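Local coordinates for sensor protein (Geobacter sulfurreducens PCA, PDB 2R78), which probably acts as the PAS sensory domain of a hybrid histidine kinase that passes phosphate from ATP to a protein histidine in two-component signalling, at residues L54-L59 against S65-A70; E84-T89 against Q94-L99. One frame throughout, in Å; residues are numbered along the deposited sequence.

Contact 1 (L54-L59 against S65-A70); sequences LDWGVL and SGWAAA. With ACT (acetate ion), chain G.
W56 meets W67 and A68 where the loop before helix 67-76 lies against that helix's first turn. From CB of W56, CG stands anti to the backbone N (chi1 176°), which carries the indole toward the helix. CD1 comes first, 3.9 Å from A68 CB and nearer still to the A68 carbonyl. A68 O lies at the ring edge, in its plane, 3.2 Å from W56 NE1; the clear hydrogen bond of NE1 is to S71 OG, later in the helix. CE2 and CZ2 then meet the far end of the W67 indole, CZ2 and W67 CH2 being 3.4 Å apart. The six-membered rings are inclined by 30° and offset, so that little of one lies over the other. This is the helical side of a PAS fold, whose sheet supplies F25, M27 and Y33 around W56. CZ3, and more loosely CE3, lie near the methyl of an acetate, probably from the crystallisation liquor. G57 N donates to the acetate O at 3.0 Å, nearly straight (176°); S60 OG and Y33 OH also bond to the acetate. G57 sits in a type II turn, its CA 3.7 Å from A68 CB, a close fit of backbone to methyl. W67 NE1 is bound by E83.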
loop_
_atom_site.group_PDB
_atom_site.type_symbol
_atom_site.label_atom_id
_atom_site.label_comp_id
_atom_site.label_asym_id
_atom_site.label_seq_id
_atom_site.Cartn_x
_atom_site.Cartn_y
_atom_site.Cartn_z
ATOM N N LEU B 54 15.447 -14.228 -6.606
ATOM C CA LEU B 54 14.364 -14.796 -7.418
ATOM C C LEU B 54 14.061 -13.951 -8.648
ATOM O O LEU B 54 14.248 -12.708 -8.692
ATOM C CB LEU B 54 13.081 -14.956 -6.594
ATOM C CG LEU B 54 12.988 -15.963 -5.436
ATOM C CD1 LEU B 54 11.764 -15.731 -4.578
ATOM C CD2 LEU B 54 12.968 -17.395 -5.972
ATOM N N ASP B 55 13.566 -14.651 -9.650
ATOM C CA ASP B 55 13.004 -14.048 -10.816
ATOM C C ASP B 55 11.517 -14.382 -10.903
ATOM O O ASP B 55 11.048 -15.421 -10.388
ATOM C CB ASP B 55 13.694 -14.560 -12.046
ATOM C CG ASP B 55 15.158 -14.152 -12.096
ATOM O OD1 ASP B 55 15.480 -13.012 -11.673
ATOM O OD2 ASP B 55 15.957 -14.998 -12.527
ATOM N N TRP B 56 10.822 -13.465 -11.566
ATOM C CA TRP B 56 9.406 -13.528 -11.819
ATOM C C TRP B 56 9.061 -14.878 -12.385
ATOM O O TRP B 56 9.678 -15.309 -13.356
ATOM C CB TRP B 56 9.033 -12.459 -12.824
ATOM C CG TRP B 56 7.637 -12.386 -13.301
ATOM C CD1 TRP B 56 7.221 -12.554 -14.572
ATOM C CD2 TRP B 56 6.496 -11.909 -12.564
ATOM N NE1 TRP B 56 5.893 -12.278 -14.674
ATOM C CE2 TRP B 56 5.412 -11.878 -13.454
ATOM C CE3 TRP B 56 6.291 -11.512 -11.239
ATOM C CZ2 TRP B 56 4.127 -11.462 -13.061
ATOM C CZ3 TRP B 56 5.016 -11.160 -10.840
ATOM C CH2 TRP B 56 3.955 -11.105 -11.754
ATOM N N GLY B 57 8.111 -15.547 -11.721
ATOM C CA GLY B 57 7.596 -16.823 -12.200
ATOM C C GLY B 57 8.031 -18.078 -11.418
ATOM O O GLY B 57 7.360 -19.082 -11.395
ATOM N N VAL B 58 9.148 -17.979 -10.733
ATOM C CA VAL B 58 9.680 -19.117 -9.999
ATOM C C VAL B 58 8.747 -19.506 -8.840
ATOM O O VAL B 58 8.357 -20.657 -8.709
ATOM C CB VAL B 58 11.078 -18.756 -9.471
ATOM C CG1 VAL B 58 11.590 -19.839 -8.505
ATOM C CG2 VAL B 58 12.050 -18.535 -10.664
ATOM N N LEU B 59 8.319 -18.520 -8.044
ATOM C CA LEU B 59 7.478 -18.827 -6.887
ATOM C C LEU B 59 6.154 -19.413 -7.325
ATOM O O LEU B 59 5.627 -20.270 -6.646
ATOM C CB LEU B 59 7.169 -17.597 -6.028
ATOM C CG LEU B 59 8.330 -17.176 -5.126
ATOM C CD1 LEU B 59 8.097 -15.768 -4.618
ATOM C CD2 LEU B 59 8.459 -18.126 -3.959
ATOM N N SER B 65 5.583 -23.130 -18.205
ATOM C CA SER B 65 4.349 -22.881 -18.967
ATOM C C SER B 65 4.451 -21.710 -19.917
ATOM O O SER B 65 3.633 -21.596 -20.839
ATOM C CB SER B 65 3.198 -22.595 -18.015
ATOM O OG SER B 65 3.455 -21.430 -17.291
ATOM N N GLY B 66 5.422 -20.822 -19.700
ATOM C CA GLY B 66 5.502 -19.565 -20.430
ATOM C C GLY B 66 4.743 -18.414 -19.812
ATOM O O GLY B 66 4.747 -17.312 -20.330
ATOM N N TRP B 67 4.059 -18.676 -18.706
ATOM C CA TRP B 67 3.253 -17.644 -18.047
ATOM C C TRP B 67 4.163 -16.462 -17.626
ATOM O O TRP B 67 3.795 -15.307 -17.765
ATOM C CB TRP B 67 2.544 -18.212 -16.819
ATOM C CG TRP B 67 1.750 -17.149 -16.107
ATOM C CD1 TRP B 67 0.459 -16.772 -16.364
ATOM C CD2 TRP B 67 2.204 -16.299 -15.041
ATOM N NE1 TRP B 67 0.082 -15.755 -15.531
ATOM C CE2 TRP B 67 1.119 -15.446 -14.700
ATOM C CE3 TRP B 67 3.405 -16.184 -14.317
ATOM C CZ2 TRP B 67 1.218 -14.478 -13.702
ATOM C CZ3 TRP B 67 3.476 -15.242 -13.319
ATOM C CH2 TRP B 67 2.394 -14.405 -13.017
ATOM N N ALA B 68 5.334 -16.760 -17.072
ATOM C CA ALA B 68 6.193 -15.672 -16.567
ATOM C C ALA B 68 6.573 -14.713 -17.701
ATOM O O ALA B 68 6.394 -13.487 -17.621
ATOM C CB ALA B 68 7.392 -16.259 -15.868
ATOM N N ALA B 69 7.036 -15.272 -18.818
ATOM C CA ALA B 69 7.522 -14.426 -19.904
ATOM C C ALA B 69 6.342 -13.698 -20.576
ATOM O O ALA B 69 6.426 -12.494 -20.882
ATOM C CB ALA B 69 8.307 -15.272 -20.909
ATOM N N ALA B 70 5.221 -14.401 -20.785
ATOM C CA ALA B 70 4.058 -13.796 -21.430
ATOM C C ALA B 70 3.417 -12.669 -20.587
ATOM O O ALA B 70 3.101 -11.589 -21.103
ATOM C CB ALA B 70 3.020 -14.870 -21.835
HETATM C C ACT G . 5.910 -15.058 -9.242
HETATM O O ACT G . 7.041 -14.520 -9.114
HETATM O OXT ACT G . 5.902 -16.231 -9.725
HETATM C CH3 ACT G . 4.638 -14.323 -8.846
#

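Contact 2 (E84-T89 against Q94-L99); sequences ERTVWT and QLTVEL
Q94 CG rests over one face of the W88 indole, 4.1 Å from the centroid of its five-membered ring, in a CH-pi contact. With CG anti to the backbone N (chi1 -171°) and the chain extended beyond it, the Q94 amide runs beside the ring, the two planes 41° apart. T86 CG2 lies over the same face toward its rim and touches Q94 CG at 3.5 Å. Further along, T86 OG1 and T96 OG1 stand 3.2 Å apart. At the far end of this row one water donates to both E84 OE2 and E98 OE2, joining two carboxylates that would otherwise probably repel each other. The other face of the hairpin is mostly apolar: V87 CG1 packs alongside L95 CD2 at 4.0 Å, and L99 CD1 presses on R85 CG at 3.5 Å. Beyond CG the R85 chain bends away, to where NH2 hydrogen-bonds to S60 OG and the guanidinium makes a cation-pi contact with W67. The antiparallel backbone pairing sets the register of these side chains. R85-V97 and V87-L95 are hydrogen-bonded pairs, two bonds each, the shortest being V87 N to L95 O at 2.7 Å. E84-E98, T86-T96 and W88-Q94 are non-hydrogen-bonded pairs, where CA-H...O contacts such as E84 CA to V97 O fill in. In the antiparallel PAS sheet, 81-88 is an outermost strand within the chain, 94-103 pairs on its other side with 109-115, E98 packs on I21 of the second subunit, and the R85-W67 contact puts the start of helix 67-76 beside strand 81-88.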
loop_
_atom_site.group_PDB
_atom_site.type_symbol
_atom_site.label_atom_id
_atom_site.label_comp_id
_atom_site.label_asym_id
_atom_site.label_seq_id
_atom_site.Cartn_x
_atom_site.Cartn_y
_atom_site.Cartn_z
ATOM N N GLU B 84 -4.831 -13.829 -9.929
ATOM C CA GLU B 84 -4.436 -14.619 -8.794
ATOM C C GLU B 84 -3.354 -15.600 -9.200
ATOM O O GLU B 84 -3.365 -16.148 -10.314
ATOM C CB GLU B 84 -5.640 -15.364 -8.251
ATOM C CG GLU B 84 -6.730 -14.441 -7.713
ATOM C CD GLU B 84 -7.872 -15.176 -7.072
ATOM O OE1 GLU B 84 -7.837 -16.434 -7.094
ATOM O OE2 GLU B 84 -8.824 -14.484 -6.614
ATOM N N ARG B 85 -2.434 -15.843 -8.272
ATOM C CA ARG B 85 -1.415 -16.845 -8.454
ATOM C C ARG B 85 -1.206 -17.639 -7.170
ATOM O O ARG B 85 -1.214 -17.071 -6.093
ATOM C CB ARG B 85 -0.092 -16.194 -8.852
ATOM C CG ARG B 85 -0.151 -15.568 -10.196
ATOM C CD ARG B 85 -0.273 -16.576 -11.285
ATOM N NE ARG B 85 0.943 -17.360 -11.564
ATOM C CZ ARG B 85 0.996 -18.328 -12.471
ATOM N NH1 ARG B 85 -0.100 -18.642 -13.195
ATOM N NH2 ARG B 85 2.114 -18.979 -12.695
ATOM N N THR B 86 -1.050 -18.946 -7.308
ATOM C CA THR B 86 -0.590 -19.800 -6.207
ATOM C C THR B 86 0.941 -19.742 -6.137
ATOM O O THR B 86 1.610 -19.732 -7.188
ATOM C CB THR B 86 -1.054 -21.248 -6.391
ATOM O OG1 THR B 86 -2.495 -21.300 -6.431
ATOM C CG2 THR B 86 -0.519 -22.122 -5.264
ATOM N N VAL B 87 1.453 -19.605 -4.912
ATOM C CA VAL B 87 2.897 -19.539 -4.651
ATOM C C VAL B 87 3.276 -20.780 -3.850
ATOM O O VAL B 87 2.546 -21.167 -2.936
ATOM C CB VAL B 87 3.239 -18.215 -3.899
ATOM C CG1 VAL B 87 4.599 -18.246 -3.212
ATOM C CG2 VAL B 87 3.140 -17.044 -4.886
ATOM N N TRP B 88 4.405 -21.392 -4.232
ATOM C CA TRP B 88 4.970 -22.554 -3.560
ATOM C C TRP B 88 6.366 -22.134 -3.122
ATOM O O TRP B 88 7.250 -21.892 -3.949
ATOM C CB TRP B 88 5.101 -23.749 -4.484
ATOM C CG TRP B 88 3.848 -24.409 -4.896
ATOM C CD1 TRP B 88 3.255 -25.491 -4.307
ATOM C CD2 TRP B 88 3.035 -24.065 -6.011
ATOM N NE1 TRP B 88 2.135 -25.852 -5.015
ATOM C CE2 TRP B 88 1.979 -24.984 -6.062
ATOM C CE3 TRP B 88 3.107 -23.082 -6.992
ATOM C CZ2 TRP B 88 1.008 -24.933 -7.054
ATOM C CZ3 TRP B 88 2.143 -23.037 -7.975
ATOM C CH2 TRP B 88 1.110 -23.939 -7.998
ATOM N N THR B 89 6.539 -22.039 -1.806
ATOM C CA THR B 89 7.815 -21.632 -1.257
ATOM C C THR B 89 8.812 -22.797 -1.089
ATOM O O THR B 89 8.472 -23.984 -1.195
ATOM C CB THR B 89 7.645 -20.986 0.091
ATOM O OG1 THR B 89 7.338 -21.983 1.058
ATOM C CG2 THR B 89 6.539 -19.929 0.053
ATOM N N GLN B 94 2.329 -23.324 0.644
ATOM C CA GLN B 94 1.527 -22.946 -0.521
ATOM C C GLN B 94 0.544 -21.857 -0.086
ATOM O O GLN B 94 -0.103 -21.985 0.946
ATOM C CB GLN B 94 0.775 -24.171 -1.025
ATOM C CG GLN B 94 0.060 -24.022 -2.344
ATOM C CD GLN B 94 -0.611 -25.332 -2.812
ATOM O OE1 GLN B 94 -0.119 -26.442 -2.556
ATOM N NE2 GLN B 94 -1.720 -25.202 -3.511
ATOM N N LEU B 95 0.464 -20.769 -0.840
ATOM C CA LEU B 95 -0.551 -19.766 -0.586
ATOM C C LEU B 95 -1.038 -19.210 -1.895
ATOM O O LEU B 95 -0.308 -19.216 -2.879
ATOM C CB LEU B 95 -0.052 -18.631 0.285
ATOM C CG LEU B 95 1.207 -17.858 -0.078
ATOM C CD1 LEU B 95 1.323 -16.578 0.782
ATOM C CD2 LEU B 95 2.431 -18.734 0.115
ATOM N N THR B 96 -2.252 -18.680 -1.876
ATOM C CA THR B 96 -2.843 -18.057 -3.066
ATOM C C THR B 96 -2.988 -16.574 -2.789
ATOM O O THR B 96 -3.488 -16.155 -1.739
ATOM C CB THR B 96 -4.171 -18.690 -3.474
ATOM O OG1 THR B 96 -3.917 -20.068 -3.782
ATOM C CG2 THR B 96 -4.733 -18.026 -4.696
ATOM N N VAL B 97 -2.475 -15.805 -3.723
ATOM C CA VAL B 97 -2.517 -14.361 -3.635
ATOM C C VAL B 97 -3.104 -13.738 -4.865
ATOM O O VAL B 97 -3.107 -14.341 -5.953
ATOM C CB VAL B 97 -1.144 -13.753 -3.376
ATOM C CG1 VAL B 97 -0.573 -14.301 -2.052
ATOM C CG2 VAL B 97 -0.185 -14.013 -4.537
ATOM N N GLU B 98 -3.674 -12.545 -4.692
ATOM C CA GLU B 98 -4.064 -11.759 -5.835
ATOM C C GLU B 98 -2.956 -10.768 -6.114
ATOM O O GLU B 98 -2.608 -9.969 -5.230
ATOM C CB GLU B 98 -5.333 -10.981 -5.579
ATOM C CG GLU B 98 -5.799 -10.281 -6.822
ATOM C CD GLU B 98 -6.953 -9.355 -6.556
ATOM O OE1 GLU B 98 -6.723 -8.281 -5.944
ATOM O OE2 GLU B 98 -8.078 -9.719 -6.959
ATOM N N LEU B 99 -2.449 -10.801 -7.338
ATOM C CA LEU B 99 -1.364 -9.927 -7.738
ATOM C C LEU B 99 -1.896 -8.773 -8.592
ATOM O O LEU B 99 -2.721 -8.985 -9.476
ATOM C CB LEU B 99 -0.320 -10.701 -8.545
ATOM C CG LEU B 99 0.382 -11.897 -7.910
ATOM C CD1 LEU B 99 1.290 -12.585 -8.981
ATOM C CD2 LEU B 99 1.194 -11.519 -6.678
HETATM O O HOH W 1 -8.866 -12.188 -5.189
#

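How the contacts relate
Contact 1 comes first along the chain, and a short connection leads from helix 67-76 to strand 81-88, the next element. Their centres lie 13 Å apart, both about 12 Å from the centre of this PAS domain. Contact 1 belongs to the loop and helix side, contact 2 to the hairpin at one margin of the five-stranded sheet. They touch directly: L59 O and W88 N, 2.9 Å apart, form a probable hydrogen bond, L59 packs on V87, and W56 on L99. The acetate is bonded by G57, S60 and Y33 and lies about 4 Å from the L99 side chain, between helix side and sheet, on the side where many PAS domains bind ligands.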